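Local coordinates for mRNA export factor MEX67 (Candida albicans, PDB 1Q40), which probably carries mRNA out of the nucleus as an export receptor, through an NTF2-like middle domain that pairs with a second protein chain, at residues N19-Y24 against I136-S141; I37-E42 against R185-I190; S43-Q48 against Q105-T110; P148-S153 against Y167-K172. All coordinates share one frame; numbering follows the deposited sequence.

Contact 1 of 4, residues N19-Y24 against I136-S141; sequences NFIANY and ITLHGS
F20 makes the first touch on the strand: CD2 on the rim of its ring lies 3.9 Å from I136 CD1, the far methyl of that side chain. The ring lies there because its CG is anti to the backbone N (chi1 174°), which sends it off the helix toward the sheet. The I136 methyl meets the ring obliquely. The next residue, I21, does most of the joining. Its CG1 is anti to the carbonyl carbon (chi1 -71°), an arrangement that splits the two branches between two strand residues. On one branch, I21 CG1 rests 3.8 Å from I136 CG2, and I21 CD1 is nearly as close to I136 CG2 at 3.9 Å, the two isoleucines lying alongside and running opposite ways. The other branch, I21 CG2, meets L138 CD2 at 4.0 Å. I136 and L138 both point at the helix, whereas T137 between them points away. All four touching residues are buried, and the packing is entirely aliphatic and aromatic. The axes of the two short segments approach to 10.5 Å and cross at -54°, and the side chains of F20, I21, I136 and L138 fill the layer between helix and strand. This is the NTF2-like arrangement, an N-terminal helix lying across a strongly curved sheet. Helix 14-29 reaches beyond strand 134-146 to two of the strands paired with it, 122-127 and 181-190: I21 also touches M123 of the first, and F20 sets its ring edge-to-face with F187 of the second.

Contact 2 of 4, residues I37-E42 against R185-I190; sequences ILYQNE and RTFVVI
The hydroxyl at the end of Y39 is the part of residues 37-42 that reaches the strand, where it faces both R185 and F187. Y39 OH lies 4.3 Å from F187 CE1, at the edge of that ring and near its plane. On the R185 side, Y39 OH stands 4.2 Å from R185 NH1 and approaches the guanidinium obliquely; both separations are loose packing. CB of Y39 does not aim at the strand, but its ring carries the hydroxyl inward, while R185 sends its guanidinium up from the sheet on a nearly straight chain (chi1 -163°, then extended throughout). The loop and strand belong to the NTF2-like fold: residues 37-42 link helix 14-29 to strand 44-49, and R185 and F187 stand on the sheet face that the helix covers. Farther out, D202 on the adjacent strand 198-208 takes a salt bridge from R185 NH1 and a hydrogen bond with Y39 OH through the same oxygen, OD2; the pairing with arginine probably favours the ionised form of this carboxylate. Y24 OH, hydrogen-bonded to Y39 OH, gives the phenol a second polar partner, and the Y24 ring meets F187 edge-to-face. W28 adds a cation-pi contact to R185, while backbone hydrogen bonding between L38 and V199 ties the loop to the start of strand 198-208.

Contact 3 of 4, residues S43-Q48 against Q105-T110; sequences SQFSMQ and QQLPKT
L107 faces strand 44-48 and places one methyl against each of two neighbouring inward side chains, F45 and selenomethionine M47. From CB, the chain takes CG anti to the carbonyl carbon (chi1 -69°), and at CG it forks. L107 CG itself still stands back, 5.4 Å from F45 CZ and 5.3 Å from M47 CE. One tip, L107 CD1, comes to 4.1 Å from F45 CZ, the far corner of the ring, meeting it obliquely. The other tip, L107 CD2, lies 4.1 Å from M47 CE. The bends at chi2 (-87°) and chi3 (-53°) of M47 turn this methyl back alongside the leucine. In this NTF2-like fold, the turn after helix 96-105 thus packs its leucine against the inner side of strand 44-49. F45 is also held edge-to-face by F104 from that helix, and L204 of the neighbouring strand 198-208 touches L107. On the backbone, R32 NH1 hydrogen-bonds the L107 carbonyl oxygen. S46 and Q48 instead form hydrogen bonds with the partner protein's chain.

Contact 4 of 4, residues P148-S153 against Y167-K172; sequences PEVDGS and YHSGPK
Two irregular loop segments pass closest where D151 CA and S169 CA lie 5.7 Å apart, without the regular pairing of strands; a water spans the gap instead, donating to E149 O at 2.9 Å and accepting from S169 N at 3.1 Å. D151 is the residue at the middle of the contact. Its CG is anti to the backbone N (chi1 -164°), which carries the carboxylate across to H168, where D151 OD2 lies 3.1 Å from H168 CD2. The two flat groups are inclined 54° to each other, and the oxygen meets the ring obliquely. D151 CB packs 3.4 Å from S169 O. Each flat group has a further partner: H168 NE2 donates to P171 O of its own segment at 3.1 Å, almost straight at 166° and in the plane of the imidazole, closing the loop 168-171 on itself, and D151 OD2 is hydrogen-bonded to H173 NE2 just beyond. The other carboxylate oxygen turns back to its own segment, where its contact with S153 OG is modelled too short and is doubtful. This is a surface contact inside the long excursion between strands 134-146 and 181-190, and several of its residues touch a crystal neighbour. D151 OD1 also takes the backbone N of S153 at 3.1 Å, the defining bond of an Asx turn.

In the fold
Contacts 1, 2 and 3 are buried and line the interior of one NTF2-like domain, whereas contact 4 lies at the surface, its centre about 28 Å from that of contact 1. Contacts 1 and 2 share the sheet, since strands 134-146 and 181-190 are neighbours in it, and they meet directly, also through the backbone bond between I136 and F187. Contact 3 adds another part of the same sheet and touches contact 2 where R185 packs on F45. The chemistry changes accordingly: hydrocarbon packing in contacts 1 and 3, a phenol beside a buried charge network in contact 2, and water and carboxylate bonding in contact 4. Backbone bonding between Q105 and V150 joins contact 4 to contact 3.

Contact 1 of 4, residues N19-Y24 against I136-S141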
loop_
_atom_site.group_PDB
_atom_site.type_symbol
_atom_site.label_atom_id
_atom_site.label_comp_id
_atom_site.label_asym_id
_atom_site.label_seq_id
_atom_site.Cartn_x
_atom_site.Cartn_y
_atom_site.Cartn_z
ATOM N N ASN B 19 18.808 9.316 0.277
ATOM C CA ASN B 19 19.038 10.737 0.508
ATOM C C ASN B 19 17.743 11.534 0.402
ATOM O O ASN B 19 17.491 12.411 1.224
ATOM C CB ASN B 19 20.060 11.295 -0.486
ATOM C CG ASN B 19 21.464 10.753 -0.256
ATOM O OD1 ASN B 19 21.686 9.886 0.596
ATOM N ND2 ASN B 19 22.417 11.260 -1.026
ATOM N N PHE B 20 16.935 11.236 -0.615
ATOM C CA PHE B 20 15.653 11.913 -0.802
ATOM C C PHE B 20 14.813 11.771 0.460
ATOM O O PHE B 20 14.320 12.758 0.983
ATOM C CB PHE B 20 14.894 11.350 -2.010
ATOM C CG PHE B 20 13.500 11.903 -2.169
ATOM C CD1 PHE B 20 13.285 13.095 -2.846
ATOM C CD2 PHE B 20 12.407 11.235 -1.629
ATOM C CE1 PHE B 20 12.001 13.612 -2.988
ATOM C CE2 PHE B 20 11.122 11.752 -1.760
ATOM C CZ PHE B 20 10.921 12.940 -2.446
ATOM N N ILE B 21 14.683 10.538 0.946
ATOM C CA ILE B 21 13.862 10.219 2.114
ATOM C C ILE B 21 14.407 10.858 3.396
ATOM O O ILE B 21 13.634 11.313 4.239
ATOM C CB ILE B 21 13.734 8.673 2.277
ATOM C CG1 ILE B 21 12.849 8.074 1.169
ATOM C CG2 ILE B 21 13.202 8.291 3.664
ATOM C CD1 ILE B 21 11.350 8.446 1.246
ATOM N N ALA B 22 15.733 10.890 3.528
ATOM C CA ALA B 22 16.403 11.468 4.698
ATOM C C ALA B 22 16.140 12.972 4.811
ATOM O O ALA B 22 15.794 13.464 5.882
ATOM C CB ALA B 22 17.907 11.196 4.641
ATOM N N ASN B 23 16.299 13.688 3.703
ATOM C CA ASN B 23 16.018 15.118 3.656
ATOM C C ASN B 23 14.527 15.407 3.762
ATOM O O ASN B 23 14.135 16.361 4.431
ATOM C CB ASN B 23 16.563 15.745 2.370
ATOM C CG ASN B 23 16.226 17.229 2.258
ATOM O OD1 ASN B 23 15.567 17.660 1.305
ATOM N ND2 ASN B 23 16.653 18.013 3.249
ATOM N N TYR B 24 13.708 14.583 3.101
ATOM C CA TYR B 24 12.256 14.754 3.120
ATOM C C TYR B 24 11.740 14.721 4.549
ATOM O O TYR B 24 11.011 15.611 4.966
ATOM C CB TYR B 24 11.524 13.677 2.290
ATOM C CG TYR B 24 10.087 14.080 2.000
ATOM C CD1 TYR B 24 9.733 14.626 0.766
ATOM C CD2 TYR B 24 9.093 13.958 2.979
ATOM C CE1 TYR B 24 8.434 15.026 0.506
ATOM C CE2 TYR B 24 7.786 14.365 2.725
ATOM C CZ TYR B 24 7.467 14.897 1.487
ATOM O OH TYR B 24 6.186 15.309 1.232
ATOM N N ILE B 136 9.482 5.328 -4.974
ATOM C CA ILE B 136 10.015 5.124 -3.635
ATOM C C ILE B 136 8.857 4.893 -2.663
ATOM O O ILE B 136 7.994 5.753 -2.517
ATOM C CB ILE B 136 10.829 6.351 -3.173
ATOM C CG1 ILE B 136 11.917 6.717 -4.190
ATOM C CG2 ILE B 136 11.443 6.074 -1.802
ATOM C CD1 ILE B 136 12.503 8.103 -3.996
ATOM N N THR B 137 8.851 3.738 -2.004
ATOM C CA THR B 137 7.863 3.432 -0.973
ATOM C C THR B 137 8.541 3.182 0.376
ATOM O O THR B 137 9.439 2.347 0.490
ATOM C CB THR B 137 7.011 2.233 -1.397
ATOM O OG1 THR B 137 6.214 2.611 -2.523
ATOM C CG2 THR B 137 5.975 1.869 -0.354
ATOM N N LEU B 138 8.097 3.923 1.388
ATOM C CA LEU B 138 8.630 3.844 2.732
ATOM C C LEU B 138 7.552 3.322 3.670
ATOM O O LEU B 138 6.389 3.707 3.559
ATOM C CB LEU B 138 9.086 5.234 3.184
ATOM C CG LEU B 138 9.654 5.355 4.607
ATOM C CD1 LEU B 138 10.976 4.641 4.702
ATOM C CD2 LEU B 138 9.772 6.818 5.049
ATOM N N HIS B 139 7.948 2.435 4.583
ATOM C CA HIS B 139 7.064 1.852 5.595
ATOM C C HIS B 139 7.681 2.069 6.965
ATOM O O HIS B 139 8.886 1.910 7.131
ATOM C CB HIS B 139 6.879 0.347 5.387
ATOM C CG HIS B 139 6.571 -0.047 3.972
ATOM N ND1 HIS B 139 5.288 -0.087 3.473
ATOM C CD2 HIS B 139 7.379 -0.461 2.968
ATOM C CE1 HIS B 139 5.325 -0.471 2.209
ATOM N NE2 HIS B 139 6.584 -0.702 1.878
ATOM N N GLY B 140 6.866 2.411 7.957
ATOM C CA GLY B 140 7.382 2.597 9.300
ATOM C C GLY B 140 6.375 3.134 10.291
ATOM O O GLY B 140 5.178 2.853 10.191
ATOM N N SER B 141 6.876 3.908 11.249
ATOM C CA SER B 141 6.041 4.565 12.257
ATOM C C SER B 141 6.560 5.960 12.619
ATOM O O SER B 141 7.679 6.328 12.271
ATOM C CB SER B 141 5.953 3.692 13.516
ATOM O OG SER B 141 7.252 3.466 14.068
#

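Contact 2 of 4, residues I37-E42 against R185-I190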
loop_
_atom_site.group_PDB
_atom_site.type_symbol
_atom_site.label_atom_id
_atom_site.label_comp_id
_atom_site.label_asym_id
_atom_site.label_seq_id
_atom_site.Cartn_x
_atom_site.Cartn_y
_atom_site.Cartn_z
ATOM N N ILE B 37 8.943 23.160 -2.925
ATOM C CA ILE B 37 9.704 23.221 -4.171
ATOM C C ILE B 37 9.651 21.891 -4.960
ATOM O O ILE B 37 9.715 21.893 -6.190
ATOM C CB ILE B 37 11.178 23.659 -3.885
ATOM C CG1 ILE B 37 11.909 24.035 -5.182
ATOM C CG2 ILE B 37 11.946 22.572 -3.146
ATOM C CD1 ILE B 37 11.435 25.351 -5.819
ATOM N N LEU B 38 9.512 20.768 -4.254
ATOM C CA LEU B 38 9.413 19.451 -4.894
ATOM C C LEU B 38 8.138 19.258 -5.710
ATOM O O LEU B 38 8.072 18.388 -6.557
ATOM C CB LEU B 38 9.484 18.333 -3.850
ATOM C CG LEU B 38 10.760 18.213 -3.027
ATOM C CD1 LEU B 38 10.551 17.229 -1.889
ATOM C CD2 LEU B 38 11.926 17.789 -3.908
ATOM N N TYR B 39 7.120 20.061 -5.449
ATOM C CA TYR B 39 5.825 19.862 -6.078
ATOM C C TYR B 39 5.570 20.946 -7.122
ATOM O O TYR B 39 5.972 22.093 -6.942
ATOM C CB TYR B 39 4.734 19.839 -5.006
ATOM C CG TYR B 39 4.914 18.718 -3.999
ATOM C CD1 TYR B 39 4.261 17.491 -4.163
ATOM C CD2 TYR B 39 5.737 18.877 -2.889
ATOM C CE1 TYR B 39 4.424 16.457 -3.248
ATOM C CE2 TYR B 39 5.906 17.853 -1.967
ATOM C CZ TYR B 39 5.244 16.642 -2.152
ATOM O OH TYR B 39 5.409 15.629 -1.240
ATOM N N GLN B 40 4.920 20.560 -8.220
ATOM C CA GLN B 40 4.567 21.479 -9.299
ATOM C C GLN B 40 3.050 21.492 -9.517
ATOM O O GLN B 40 2.310 20.882 -8.745
ATOM C CB GLN B 40 5.298 21.072 -10.577
ATOM C CG GLN B 40 6.808 20.998 -10.433
ATOM C CD GLN B 40 7.467 22.368 -10.374
ATOM O OE1 GLN B 40 7.247 23.132 -9.422
ATOM N NE2 GLN B 40 8.288 22.680 -11.381
ATOM N N ASN B 41 2.593 22.188 -10.561
ATOM C CA ASN B 41 1.156 22.377 -10.822
ATOM C C ASN B 41 0.362 21.084 -10.997
ATOM O O ASN B 41 -0.759 20.979 -10.500
ATOM C CB ASN B 41 0.930 23.265 -12.055
ATOM C CG ASN B 41 1.216 24.721 -11.784
ATOM O OD1 ASN B 41 1.203 25.160 -10.641
ATOM N ND2 ASN B 41 1.479 25.483 -12.843
ATOM N N GLU B 42 0.950 20.114 -11.693
ATOM C CA GLU B 42 0.295 18.838 -11.978
ATOM C C GLU B 42 0.501 17.767 -10.885
ATOM O O GLU B 42 -0.079 16.686 -10.965
ATOM C CB GLU B 42 0.780 18.297 -13.335
ATOM C CG GLU B 42 0.279 19.084 -14.545
ATOM C CD GLU B 42 0.519 18.360 -15.873
ATOM O OE1 GLU B 42 1.494 17.569 -15.982
ATOM O OE2 GLU B 42 -0.266 18.583 -16.825
ATOM N N ARG B 185 4.203 5.266 2.664
ATOM C CA ARG B 185 4.171 6.433 1.812
ATOM C C ARG B 185 4.903 6.155 0.500
ATOM O O ARG B 185 6.043 5.698 0.514
ATOM C CB ARG B 185 4.818 7.614 2.525
ATOM C CG ARG B 185 4.476 8.957 1.904
ATOM C CD ARG B 185 4.860 10.155 2.770
ATOM N NE ARG B 185 4.364 11.388 2.175
ATOM C CZ ARG B 185 4.317 12.566 2.782
ATOM N NH1 ARG B 185 3.853 13.619 2.126
ATOM N NH2 ARG B 185 4.719 12.705 4.030
ATOM N N THR B 186 4.246 6.467 -0.613
ATOM C CA THR B 186 4.749 6.209 -1.961
ATOM C C THR B 186 4.922 7.516 -2.726
ATOM O O THR B 186 3.992 8.310 -2.830
ATOM C CB THR B 186 3.767 5.285 -2.715
ATOM O OG1 THR B 186 3.733 4.009 -2.080
ATOM C CG2 THR B 186 4.252 4.969 -4.133
ATOM N N PHE B 187 6.126 7.720 -3.254
ATOM C CA PHE B 187 6.468 8.860 -4.087
ATOM C C PHE B 187 6.776 8.366 -5.516
ATOM O O PHE B 187 7.480 7.377 -5.686
ATOM C CB PHE B 187 7.727 9.554 -3.555
ATOM C CG PHE B 187 7.628 10.044 -2.129
ATOM C CD1 PHE B 187 7.218 11.339 -1.856
ATOM C CD2 PHE B 187 8.002 9.227 -1.070
ATOM C CE1 PHE B 187 7.154 11.812 -0.549
ATOM C CE2 PHE B 187 7.942 9.682 0.245
ATOM C CZ PHE B 187 7.524 10.983 0.502
ATOM N N VAL B 188 6.253 9.046 -6.532
ATOM C CA VAL B 188 6.795 8.936 -7.885
ATOM C C VAL B 188 7.627 10.196 -8.101
ATOM O O VAL B 188 7.090 11.299 -8.083
ATOM C CB VAL B 188 5.693 8.846 -8.956
ATOM C CG1 VAL B 188 6.301 8.767 -10.358
ATOM C CG2 VAL B 188 4.800 7.653 -8.701
ATOM N N VAL B 189 8.936 10.031 -8.273
ATOM C CA VAL B 189 9.862 11.152 -8.434
ATOM C C VAL B 189 10.396 11.185 -9.874
ATOM O O VAL B 189 10.817 10.160 -10.404
ATOM C CB VAL B 189 11.037 11.052 -7.436
ATOM C CG1 VAL B 189 11.873 12.334 -7.445
ATOM C CG2 VAL B 189 10.521 10.752 -6.024
ATOM N N ILE B 190 10.372 12.364 -10.493
ATOM C CA ILE B 190 10.793 12.538 -11.885
ATOM C C ILE B 190 11.877 13.629 -12.027
ATOM O O ILE B 190 12.066 14.433 -11.118
ATOM C CB ILE B 190 9.560 12.844 -12.783
ATOM C CG1 ILE B 190 8.881 14.156 -12.376
ATOM C CG2 ILE B 190 8.554 11.698 -12.718
ATOM C CD1 ILE B 190 7.762 14.596 -13.314
#

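Contact 3 of 4, residues S43-Q48 against Q105-T110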
loop_
_atom_site.group_PDB
_atom_site.type_symbol
_atom_site.label_atom_id
_atom_site.label_comp_id
_atom_site.label_asym_id
_atom_site.label_seq_id
_atom_site.Cartn_x
_atom_site.Cartn_y
_atom_site.Cartn_z
ATOM N N SER B 43 1.317 18.069 -9.877
ATOM C CA SER B 43 1.621 17.123 -8.803
ATOM C C SER B 43 0.377 16.803 -7.965
ATOM O O SER B 43 -0.501 17.650 -7.803
ATOM C CB SER B 43 2.723 17.668 -7.893
ATOM O OG SER B 43 3.954 17.753 -8.580
ATOM N N GLN B 44 0.331 15.580 -7.438
ATOM C CA GLN B 44 -0.819 15.082 -6.683
ATOM C C GLN B 44 -0.415 14.495 -5.318
ATOM O O GLN B 44 0.598 13.779 -5.186
ATOM C CB GLN B 44 -1.590 14.036 -7.496
ATOM C CG GLN B 44 -2.169 14.559 -8.791
ATOM C CD GLN B 44 -2.865 13.476 -9.600
ATOM O OE1 GLN B 44 -4.025 13.152 -9.349
ATOM N NE2 GLN B 44 -2.161 12.923 -10.575
ATOM N N PHE B 45 -1.209 14.841 -4.308
ATOM C CA PHE B 45 -1.111 14.269 -2.977
ATOM C C PHE B 45 -2.477 13.885 -2.444
ATOM O O PHE B 45 -3.428 14.652 -2.540
ATOM C CB PHE B 45 -0.499 15.258 -1.990
ATOM C CG PHE B 45 -0.480 14.753 -0.573
ATOM C CD1 PHE B 45 0.433 13.785 -0.186
ATOM C CD2 PHE B 45 -1.376 15.255 0.377
ATOM C CE1 PHE B 45 0.455 13.304 1.129
ATOM C CE2 PHE B 45 -1.362 14.771 1.685
ATOM C CZ PHE B 45 -0.449 13.798 2.056
ATOM N N SER B 46 -2.567 12.701 -1.850
ATOM C CA SER B 46 -3.690 12.388 -0.985
ATOM C C SER B 46 -3.267 11.460 0.146
ATOM O O SER B 46 -2.236 10.769 0.072
ATOM C CB SER B 46 -4.869 11.818 -1.781
ATOM O OG SER B 46 -4.469 10.800 -2.683
HETATM N N MSE B 47 -4.048 11.505 1.220
HETATM C CA MSE B 47 -3.829 10.701 2.411
HETATM C C MSE B 47 -5.062 9.826 2.661
HETATM O O MSE B 47 -6.202 10.280 2.498
HETATM C CB MSE B 47 -3.543 11.611 3.618
HETATM C CG MSE B 47 -3.330 10.879 4.942
HETATM SE SE MSE B 47 -5.015 10.550 5.904
HETATM C CE MSE B 47 -5.717 12.324 5.936
ATOM N N GLN B 48 -4.820 8.572 3.036
ATOM C CA GLN B 48 -5.889 7.598 3.318
ATOM C C GLN B 48 -5.672 6.959 4.695
ATOM O O GLN B 48 -4.541 6.677 5.078
ATOM C CB GLN B 48 -5.938 6.531 2.188
ATOM C CG GLN B 48 -4.614 5.751 1.956
ATOM C CD GLN B 48 -4.669 4.748 0.786
ATOM O OE1 GLN B 48 -5.585 3.930 0.700
ATOM N NE2 GLN B 48 -3.679 4.814 -0.098
ATOM N N GLN B 105 -0.539 21.039 6.158
ATOM C CA GLN B 105 -0.790 21.812 7.383
ATOM C C GLN B 105 -1.825 21.170 8.301
ATOM O O GLN B 105 -1.857 21.474 9.489
ATOM C CB GLN B 105 -1.281 23.226 7.048
ATOM C CG GLN B 105 -0.270 24.116 6.376
ATOM C CD GLN B 105 -0.816 25.512 6.126
ATOM O OE1 GLN B 105 -1.746 25.688 5.332
ATOM N NE2 GLN B 105 -0.254 26.506 6.814
ATOM N N GLN B 106 -2.680 20.311 7.742
ATOM C CA GLN B 106 -3.748 19.645 8.491
ATOM C C GLN B 106 -3.383 18.255 9.020
ATOM O O GLN B 106 -4.220 17.565 9.604
ATOM C CB GLN B 106 -4.998 19.532 7.619
ATOM C CG GLN B 106 -5.578 20.874 7.192
ATOM C CD GLN B 106 -6.691 20.707 6.184
ATOM O OE1 GLN B 106 -7.757 20.190 6.511
ATOM N NE2 GLN B 106 -6.434 21.103 4.954
ATOM N N LEU B 107 -2.143 17.841 8.813
ATOM C CA LEU B 107 -1.648 16.592 9.367
ATOM C C LEU B 107 -0.874 16.905 10.668
ATOM O O LEU B 107 -0.110 17.874 10.722
ATOM C CB LEU B 107 -0.761 15.870 8.350
ATOM C CG LEU B 107 -1.511 15.313 7.123
ATOM C CD1 LEU B 107 -0.556 14.928 6.013
ATOM C CD2 LEU B 107 -2.369 14.132 7.497
ATOM N N PRO B 108 -1.094 16.123 11.723
ATOM C CA PRO B 108 -0.340 16.328 12.970
ATOM C C PRO B 108 1.179 16.401 12.736
ATOM O O PRO B 108 1.724 15.754 11.829
ATOM C CB PRO B 108 -0.732 15.116 13.816
ATOM C CG PRO B 108 -2.123 14.759 13.334
ATOM C CD PRO B 108 -2.094 15.045 11.853
ATOM N N LYS B 109 1.837 17.226 13.541
ATOM C CA LYS B 109 3.287 17.386 13.500
ATOM C C LYS B 109 3.945 16.144 14.072
ATOM O O LYS B 109 3.438 15.554 15.018
ATOM C CB LYS B 109 3.693 18.646 14.269
ATOM C CG LYS B 109 2.991 19.907 13.710
ATOM C CD LYS B 109 3.535 21.198 14.275
ATOM C CE LYS B 109 2.849 22.384 13.622
ATOM N NZ LYS B 109 3.083 23.630 14.370
ATOM N N THR B 110 5.081 15.762 13.494
ATOM C CA THR B 110 5.661 14.439 13.702
ATOM C C THR B 110 7.142 14.456 14.046
ATOM O O THR B 110 7.852 15.444 13.842
ATOM C CB THR B 110 5.516 13.608 12.409
ATOM O OG1 THR B 110 6.000 14.369 11.287
ATOM C CG2 THR B 110 4.033 13.319 12.090
#

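Contact 4 of 4, residues P148-S153 against Y167-K172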
loop_
_atom_site.group_PDB
_atom_site.type_symbol
_atom_site.label_atom_id
_atom_site.label_comp_id
_atom_site.label_asym_id
_atom_site.label_seq_id
_atom_site.Cartn_x
_atom_site.Cartn_y
_atom_site.Cartn_z
ATOM N N PRO B 148 -2.004 19.532 14.452
ATOM C CA PRO B 148 -1.706 20.173 13.168
ATOM C C PRO B 148 -1.802 21.702 13.253
ATOM O O PRO B 148 -2.513 22.246 14.096
ATOM C CB PRO B 148 -2.769 19.598 12.215
ATOM C CG PRO B 148 -3.810 19.050 13.069
ATOM C CD PRO B 148 -3.187 18.662 14.375
ATOM N N GLU B 149 -1.071 22.383 12.387
ATOM C CA GLU B 149 -1.152 23.835 12.292
ATOM C C GLU B 149 -2.594 24.288 12.056
ATOM O O GLU B 149 -3.069 25.236 12.693
ATOM C CB GLU B 149 -0.241 24.354 11.182
ATOM C CG GLU B 149 -0.370 25.851 10.930
ATOM C CD GLU B 149 0.713 26.395 10.019
ATOM O OE1 GLU B 149 1.429 25.589 9.391
ATOM O OE2 GLU B 149 0.839 27.634 9.927
ATOM N N VAL B 150 -3.280 23.576 11.165
ATOM C CA VAL B 150 -4.658 23.863 10.772
ATOM C C VAL B 150 -5.529 22.661 11.132
ATOM O O VAL B 150 -5.250 21.539 10.712
ATOM C CB VAL B 150 -4.747 24.122 9.252
ATOM C CG1 VAL B 150 -6.209 24.350 8.798
ATOM C CG2 VAL B 150 -3.880 25.308 8.864
ATOM N N ASP B 151 -6.586 22.890 11.906
ATOM C CA ASP B 151 -7.440 21.793 12.380
ATOM C C ASP B 151 -8.423 21.401 11.288
ATOM O O ASP B 151 -9.357 22.139 11.009
ATOM C CB ASP B 151 -8.199 22.211 13.645
ATOM C CG ASP B 151 -8.795 21.022 14.408
ATOM O OD1 ASP B 151 -9.158 19.985 13.788
ATOM O OD2 ASP B 151 -8.927 21.051 15.655
ATOM N N GLY B 152 -8.198 20.253 10.657
ATOM C CA GLY B 152 -9.087 19.762 9.612
ATOM C C GLY B 152 -9.983 18.614 10.049
ATOM O O GLY B 152 -10.385 17.815 9.215
ATOM N N SER B 153 -10.308 18.543 11.339
ATOM C CA SER B 153 -10.981 17.380 11.927
ATOM C C SER B 153 -12.510 17.375 11.797
ATOM O O SER B 153 -13.122 16.313 11.642
ATOM C CB SER B 153 -10.596 17.239 13.412
ATOM O OG SER B 153 -11.062 18.335 14.176
ATOM N N TYR B 167 -7.756 27.865 21.048
ATOM C CA TYR B 167 -6.638 26.912 21.015
ATOM C C TYR B 167 -6.425 26.233 19.648
ATOM O O TYR B 167 -5.385 25.606 19.420
ATOM C CB TYR B 167 -6.822 25.858 22.113
ATOM C CG TYR B 167 -7.020 26.458 23.495
ATOM C CD1 TYR B 167 -8.107 26.095 24.289
ATOM C CD2 TYR B 167 -6.123 27.398 24.003
ATOM C CE1 TYR B 167 -8.292 26.652 25.559
ATOM C CE2 TYR B 167 -6.297 27.959 25.268
ATOM C CZ TYR B 167 -7.383 27.582 26.038
ATOM O OH TYR B 167 -7.556 28.138 27.282
ATOM N N HIS B 168 -7.411 26.358 18.756
ATOM C CA HIS B 168 -7.329 25.826 17.386
ATOM C C HIS B 168 -8.312 26.541 16.448
ATOM O O HIS B 168 -9.253 27.191 16.905
ATOM C CB HIS B 168 -7.622 24.319 17.373
ATOM C CG HIS B 168 -9.057 23.986 17.647
ATOM N ND1 HIS B 168 -9.575 23.911 18.923
ATOM C CD2 HIS B 168 -10.087 23.727 16.808
ATOM C CE1 HIS B 168 -10.860 23.611 18.857
ATOM N NE2 HIS B 168 -11.196 23.497 17.586
ATOM N N SER B 169 -8.089 26.407 15.141
ATOM C CA SER B 169 -8.991 26.970 14.130
ATOM C C SER B 169 -10.189 26.053 13.906
ATOM O O SER B 169 -10.175 24.901 14.312
ATOM C CB SER B 169 -8.256 27.196 12.801
ATOM O OG SER B 169 -7.832 25.977 12.205
ATOM N N GLY B 170 -11.217 26.575 13.247
ATOM C CA GLY B 170 -12.414 25.811 12.944
ATOM C C GLY B 170 -13.344 25.648 14.136
ATOM O O GLY B 170 -13.103 26.236 15.195
ATOM N N PRO B 171 -14.400 24.844 13.967
ATOM C CA PRO B 171 -15.423 24.658 15.009
ATOM C C PRO B 171 -14.905 23.974 16.275
ATOM O O PRO B 171 -13.938 23.205 16.225
ATOM C CB PRO B 171 -16.482 23.768 14.326
ATOM C CG PRO B 171 -16.158 23.785 12.863
ATOM C CD PRO B 171 -14.692 24.048 12.760
ATOM N N LYS B 172 -15.570 24.260 17.395
ATOM C CA LYS B 172 -15.196 23.714 18.699
ATOM C C LYS B 172 -15.407 22.195 18.765
ATOM O O LYS B 172 -16.350 21.657 18.180
ATOM C CB LYS B 172 -15.986 24.406 19.820
ATOM C CG LYS B 172 -15.275 24.428 21.169
ATOM C CD LYS B 172 -15.997 25.327 22.183
ATOM C CE LYS B 172 -15.108 25.664 23.388
ATOM N NZ LYS B 172 -15.601 26.857 24.142
HETATM O O HOH W 1 -5.497 24.957 14.240
#